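Local atomic coordinates of shikimate 5-dehydrogenase AroE (5-dehydroshikimate reductase) (Mycobacterium tuberculosis, PDB entry 4P4G), a protein that probably catalyses the reversible, NADP-dependent reduction of 3-dehydroshikimate to shikimate, the fourth of seven steps in the pathway to chorismate. Residues 86-91 and 128-133; 102-107 and 244-249. All coordinates share one frame; numbering follows the deposited sequence.

Contact 1 (86-91 with 128-133) joins the substrate-binding domain to helix 129-139, which follows strand 119-123 of the parallel six-stranded sheet; contact 2 (102-107 with 244-249) packs the start of helix 105-113 on helix 236-252. Their centres lie about 11 Å apart, and both reach the bound shikimate: N90 of contact 1 and D105 of contact 2 meet at its hydroxyl O12, while Q247 NE2 of contact 2 donates to O11. The two contacts also bond directly. N90 OD1 receives T104 N at 2.8 Å, and T91 OG1 lies 2.9 Å from Q247 NE2, a probable hydrogen bond, which ties residues from both contacts into one wall of the pocket.

Contact 1: 86-91 and 128-133. With SKM ((3R,4S,5R)-3,4,5-trihydroxycyclohex-1-ene-1-carboxylic acid), chain C.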
# COMPACT_ATOMS: atom_id res chain seq x y z
N VAL A 86 -3.33 -11.48 -3.58
CA VAL A 86 -2.37 -10.79 -2.72
C VAL A 86 -2.29 -11.42 -1.34
O VAL A 86 -1.20 -11.62 -0.80
CB VAL A 86 -2.72 -9.29 -2.58
CG1 VAL A 86 -1.86 -8.62 -1.53
CG2 VAL A 86 -2.55 -8.60 -3.91
N GLY A 87 -3.44 -11.73 -0.76
CA GLY A 87 -3.44 -12.30 0.58
C GLY A 87 -3.57 -11.29 1.69
O GLY A 87 -3.39 -11.62 2.87
N SER A 88 -3.88 -10.05 1.33
CA SER A 88 -4.20 -9.03 2.31
C SER A 88 -5.16 -8.05 1.67
O SER A 88 -5.33 -8.06 0.44
CB SER A 88 -2.93 -8.31 2.80
OG SER A 88 -2.38 -7.53 1.77
N ALA A 89 -5.80 -7.23 2.48
CA ALA A 89 -6.82 -6.32 1.99
C ALA A 89 -6.68 -4.98 2.65
O ALA A 89 -6.57 -4.90 3.87
CB ALA A 89 -8.20 -6.89 2.27
N ASN A 90 -6.70 -3.91 1.86
CA ASN A 90 -6.66 -2.58 2.44
C ASN A 90 -8.01 -1.88 2.32
O ASN A 90 -8.13 -0.68 2.56
CB ASN A 90 -5.59 -1.74 1.74
CG ASN A 90 -6.02 -1.33 0.35
OD1 ASN A 90 -6.74 -2.07 -0.33
ND2 ASN A 90 -5.59 -0.15 -0.09
N THR A 91 -9.03 -2.64 1.93
CA THR A 91 -10.35 -2.07 1.67
C THR A 91 -11.42 -3.06 2.07
O THR A 91 -11.35 -4.23 1.70
CB THR A 91 -10.52 -1.77 0.16
OG1 THR A 91 -9.39 -1.03 -0.32
CG2 THR A 91 -11.79 -0.96 -0.11
N THR A 128 1.56 -4.77 3.06
CA THR A 128 1.70 -4.04 1.81
C THR A 128 2.69 -4.74 0.88
O THR A 128 2.65 -4.57 -0.34
CB THR A 128 2.15 -2.58 2.08
OG1 THR A 128 1.23 -1.96 2.98
CG2 THR A 128 2.19 -1.79 0.78
N ALA A 129 3.57 -5.56 1.45
CA ALA A 129 4.58 -6.25 0.62
C ALA A 129 4.02 -7.14 -0.51
O ALA A 129 4.56 -7.11 -1.62
CB ALA A 129 5.54 -7.06 1.51
N PRO A 130 2.98 -7.94 -0.25
CA PRO A 130 2.49 -8.73 -1.39
C PRO A 130 1.83 -7.88 -2.47
O PRO A 130 1.88 -8.25 -3.63
CB PRO A 130 1.49 -9.70 -0.76
CG PRO A 130 1.11 -9.07 0.55
CD PRO A 130 2.29 -8.29 1.00
N ALA A 131 1.22 -6.75 -2.09
CA ALA A 131 0.70 -5.82 -3.08
C ALA A 131 1.81 -5.24 -3.94
O ALA A 131 1.63 -5.01 -5.13
CB ALA A 131 -0.10 -4.71 -2.42
N ALA A 132 2.97 -4.97 -3.33
CA ALA A 132 4.12 -4.50 -4.10
C ALA A 132 4.57 -5.57 -5.10
O ALA A 132 4.92 -5.25 -6.22
CB ALA A 132 5.25 -4.11 -3.19
N VAL A 133 4.56 -6.84 -4.68
CA VAL A 133 4.94 -7.93 -5.58
C VAL A 133 4.02 -8.01 -6.79
O VAL A 133 4.48 -8.03 -7.94
CB VAL A 133 5.01 -9.27 -4.83
CG1 VAL A 133 5.15 -10.45 -5.81
CG2 VAL A 133 6.16 -9.25 -3.83
O12 SKM C . -3.63 1.06 1.69
C8 SKM C . -3.64 2.39 2.21
C6 SKM C . -2.34 2.62 2.93
O7 SKM C . -2.04 1.54 3.79
C5 SKM C . -2.45 3.82 3.72
C4 SKM C . -3.57 4.47 4.04
C1 SKM C . -3.48 5.72 4.91
O2 SKM C . -4.51 6.37 5.14
O3 SKM C . -2.39 6.10 5.37
C10 SKM C . -4.98 4.02 3.57
C9 SKM C . -4.86 2.54 3.09
O11 SKM C . -6.00 2.29 2.35
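The end of helix 81-86 meets the first turn of helix 129-139 at V86 and P130, whose CA atoms are 5.4 Å apart, and from there 86-91 runs away from 128-133 toward strand 91-95 and the bound shikimate. The touching surface is small and mostly apolar. V86 turns CG1 anti to its own N (chi1 172°), which lays this methyl 3.6 Å from P130 CB; the two side chains cross at about a right angle. The same CG1 covers the backbone N of A131 and reaches more loosely to its CB. P130 CB also sits 3.3 Å from the carbonyl O of V86, just where the chain leaves the helix through G87 with positive phi. S88 adds an edge to the patch, its OG 4.0 Å from P130 CG, but the polar partner of that hydroxyl is G127 O, in the glycine-rich turn ahead of the helix.

Farther along the loop the chemistry becomes polar. N90 ND2 donates an almost straight hydrogen bond to shikimate O12, 2.9 Å long with an angle of 165° at the hydrogen. The other end of the amide, OD1, accepts from T91 OG1 at 2.8 Å, the hydroxyl standing well above the carbonyl plane, besides its bond to T104 N. With both ends engaged, the amide is fixed in rotation and presents its NH2 to the ligand. Between 86-91 and 128-133 the meeting is van der Waals only; the loop that supplies N90 to the shikimate pocket has its polar tie to that side just ahead of the helix, from S88 to G127, while N90 gives one bond to shikimate.

Contact 2: 102-107 and 244-249; sequences DNTDID and AFAQVE. With SKM ((3R,4S,5R)-3,4,5-trihydroxycyclohex-1-ene-1-carboxylic acid), chain C.
T104 and A246 make the closest backbone approach, CA to CA 6.2 Å, where the N-capped start of helix 105-113, leading from strand 98-102 of the substrate-binding sheet toward the parallel Rossmann-like sheet, packs on helix 236-252 beside the shikimate pocket. Packing comes first: T104, the residue just before helix 105-113, rests CG2 3.6 Å from A246 CB, and its OG1 lies over Q247 CG as the two side chains cross at about a right angle. The hydroxyl's own bond runs to Q243 O, one turn earlier on helix 236-252, so T104 grips that helix by both branches.

The capping bonds are both weak: N103 OD1 accepts from D105 N and I106 N.

Ligand bonds come from both segments. D105 OD1 receives shikimate O12 at 2.6 Å, and its OD2 is in a salt bridge with K69. Q247, extended beyond CG, brings NE2 to within 3.0 Å of O11, though the angle at the hydrogen is a bent 136°. OE1 pairs with S63 OG; NE2 also bonds T91 OG1, whose proton goes to N90 OD1, consistent with NE2 facing the ligand.

One water bridges the helices: it donates to D107 OD2, itself salt-bridged to R82, and accepts from A246 N, each at 2.9 Å.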
# COMPACT_ATOMS: atom_id res chain seq x y z
N ASP A 102 -11.15 -5.99 -0.71
CA ASP A 102 -10.40 -5.74 -1.93
C ASP A 102 -9.01 -5.26 -1.58
O ASP A 102 -8.73 -4.88 -0.43
CB ASP A 102 -11.12 -4.71 -2.82
CG ASP A 102 -10.44 -4.55 -4.18
OD1 ASP A 102 -9.87 -5.54 -4.69
OD2 ASP A 102 -10.46 -3.42 -4.74
N ASN A 103 -8.11 -5.30 -2.55
CA ASN A 103 -6.80 -4.72 -2.36
C ASN A 103 -6.52 -3.71 -3.46
O ASN A 103 -6.33 -4.08 -4.62
CB ASN A 103 -5.71 -5.78 -2.33
CG ASN A 103 -4.40 -5.22 -1.83
OD1 ASN A 103 -3.82 -4.33 -2.46
ND2 ASN A 103 -3.92 -5.73 -0.70
N THR A 104 -6.50 -2.43 -3.10
CA THR A 104 -6.17 -1.39 -4.06
C THR A 104 -4.72 -0.90 -3.97
O THR A 104 -4.34 0.00 -4.73
CB THR A 104 -7.12 -0.17 -3.93
OG1 THR A 104 -6.84 0.53 -2.72
CG2 THR A 104 -8.58 -0.62 -3.91
N ASP A 105 -3.92 -1.47 -3.07
CA ASP A 105 -2.49 -1.12 -2.98
C ASP A 105 -1.73 -1.56 -4.23
O ASP A 105 -0.66 -1.03 -4.53
CB ASP A 105 -1.82 -1.76 -1.75
CG ASP A 105 -2.22 -1.11 -0.44
OD1 ASP A 105 -2.34 0.13 -0.39
OD2 ASP A 105 -2.40 -1.86 0.55
N ILE A 106 -2.26 -2.55 -4.94
CA ILE A 106 -1.69 -2.96 -6.22
C ILE A 106 -1.73 -1.77 -7.18
O ILE A 106 -0.71 -1.44 -7.81
CB ILE A 106 -2.47 -4.12 -6.84
CG1 ILE A 106 -2.43 -5.35 -5.94
CG2 ILE A 106 -1.94 -4.45 -8.23
CD1 ILE A 106 -3.51 -6.37 -6.29
N ASP A 107 -2.89 -1.11 -7.27
CA ASP A 107 -3.03 0.13 -8.05
C ASP A 107 -2.10 1.22 -7.54
O ASP A 107 -1.56 2.00 -8.33
CB ASP A 107 -4.45 0.68 -7.96
CG ASP A 107 -5.47 -0.20 -8.64
OD1 ASP A 107 -5.09 -1.07 -9.44
OD2 ASP A 107 -6.68 0.02 -8.38
N ALA A 244 -6.16 5.27 -3.69
CA ALA A 244 -7.39 5.88 -3.21
C ALA A 244 -8.46 5.92 -4.30
O ALA A 244 -9.64 5.86 -4.00
CB ALA A 244 -7.13 7.27 -2.67
N PHE A 245 -8.04 6.02 -5.56
CA PHE A 245 -8.99 6.06 -6.68
C PHE A 245 -9.97 4.89 -6.65
O PHE A 245 -11.18 5.07 -6.72
CB PHE A 245 -8.25 6.04 -8.03
CG PHE A 245 -7.39 7.25 -8.28
CD1 PHE A 245 -7.77 8.51 -7.85
CD2 PHE A 245 -6.20 7.11 -8.98
CE1 PHE A 245 -6.97 9.62 -8.10
CE2 PHE A 245 -5.40 8.21 -9.23
CZ PHE A 245 -5.78 9.47 -8.79
N ALA A 246 -9.45 3.67 -6.53
CA ALA A 246 -10.30 2.49 -6.59
C ALA A 246 -11.13 2.37 -5.33
O ALA A 246 -12.21 1.77 -5.35
CB ALA A 246 -9.46 1.25 -6.81
N GLN A 247 -10.63 2.90 -4.22
CA GLN A 247 -11.39 2.87 -2.98
C GLN A 247 -12.62 3.77 -3.09
O GLN A 247 -13.73 3.39 -2.71
CB GLN A 247 -10.52 3.29 -1.80
CG GLN A 247 -9.59 2.21 -1.32
CD GLN A 247 -8.97 2.57 0.00
OE1 GLN A 247 -8.97 3.74 0.41
NE2 GLN A 247 -8.45 1.57 0.70
N VAL A 248 -12.43 4.97 -3.63
CA VAL A 248 -13.56 5.88 -3.84
C VAL A 248 -14.61 5.24 -4.75
O VAL A 248 -15.80 5.31 -4.48
CB VAL A 248 -13.09 7.25 -4.39
CG1 VAL A 248 -14.28 8.09 -4.81
CG2 VAL A 248 -12.29 7.98 -3.31
N GLU A 249 -14.16 4.56 -5.81
CA GLU A 249 -15.07 3.88 -6.72
C GLU A 249 -15.92 2.83 -6.02
O GLU A 249 -17.12 2.73 -6.26
CB GLU A 249 -14.32 3.30 -7.92
CG GLU A 249 -13.66 4.40 -8.76
CD GLU A 249 -12.93 3.90 -9.98
OE1 GLU A 249 -12.61 2.70 -10.04
OE2 GLU A 249 -12.69 4.73 -10.89
O12 SKM C . -3.63 1.06 1.69
C8 SKM C . -3.64 2.39 2.21
C6 SKM C . -2.34 2.62 2.93
O7 SKM C . -2.04 1.54 3.79
C5 SKM C . -2.45 3.82 3.72
C4 SKM C . -3.57 4.47 4.04
C1 SKM C . -3.48 5.72 4.91
O2 SKM C . -4.51 6.37 5.14
O3 SKM C . -2.39 6.10 5.37
C10 SKM C . -4.98 4.02 3.57
C9 SKM C . -4.86 2.54 3.09
O11 SKM C . -6.00 2.29 2.35
O HOH W 1 -6.79 2.75 -7.29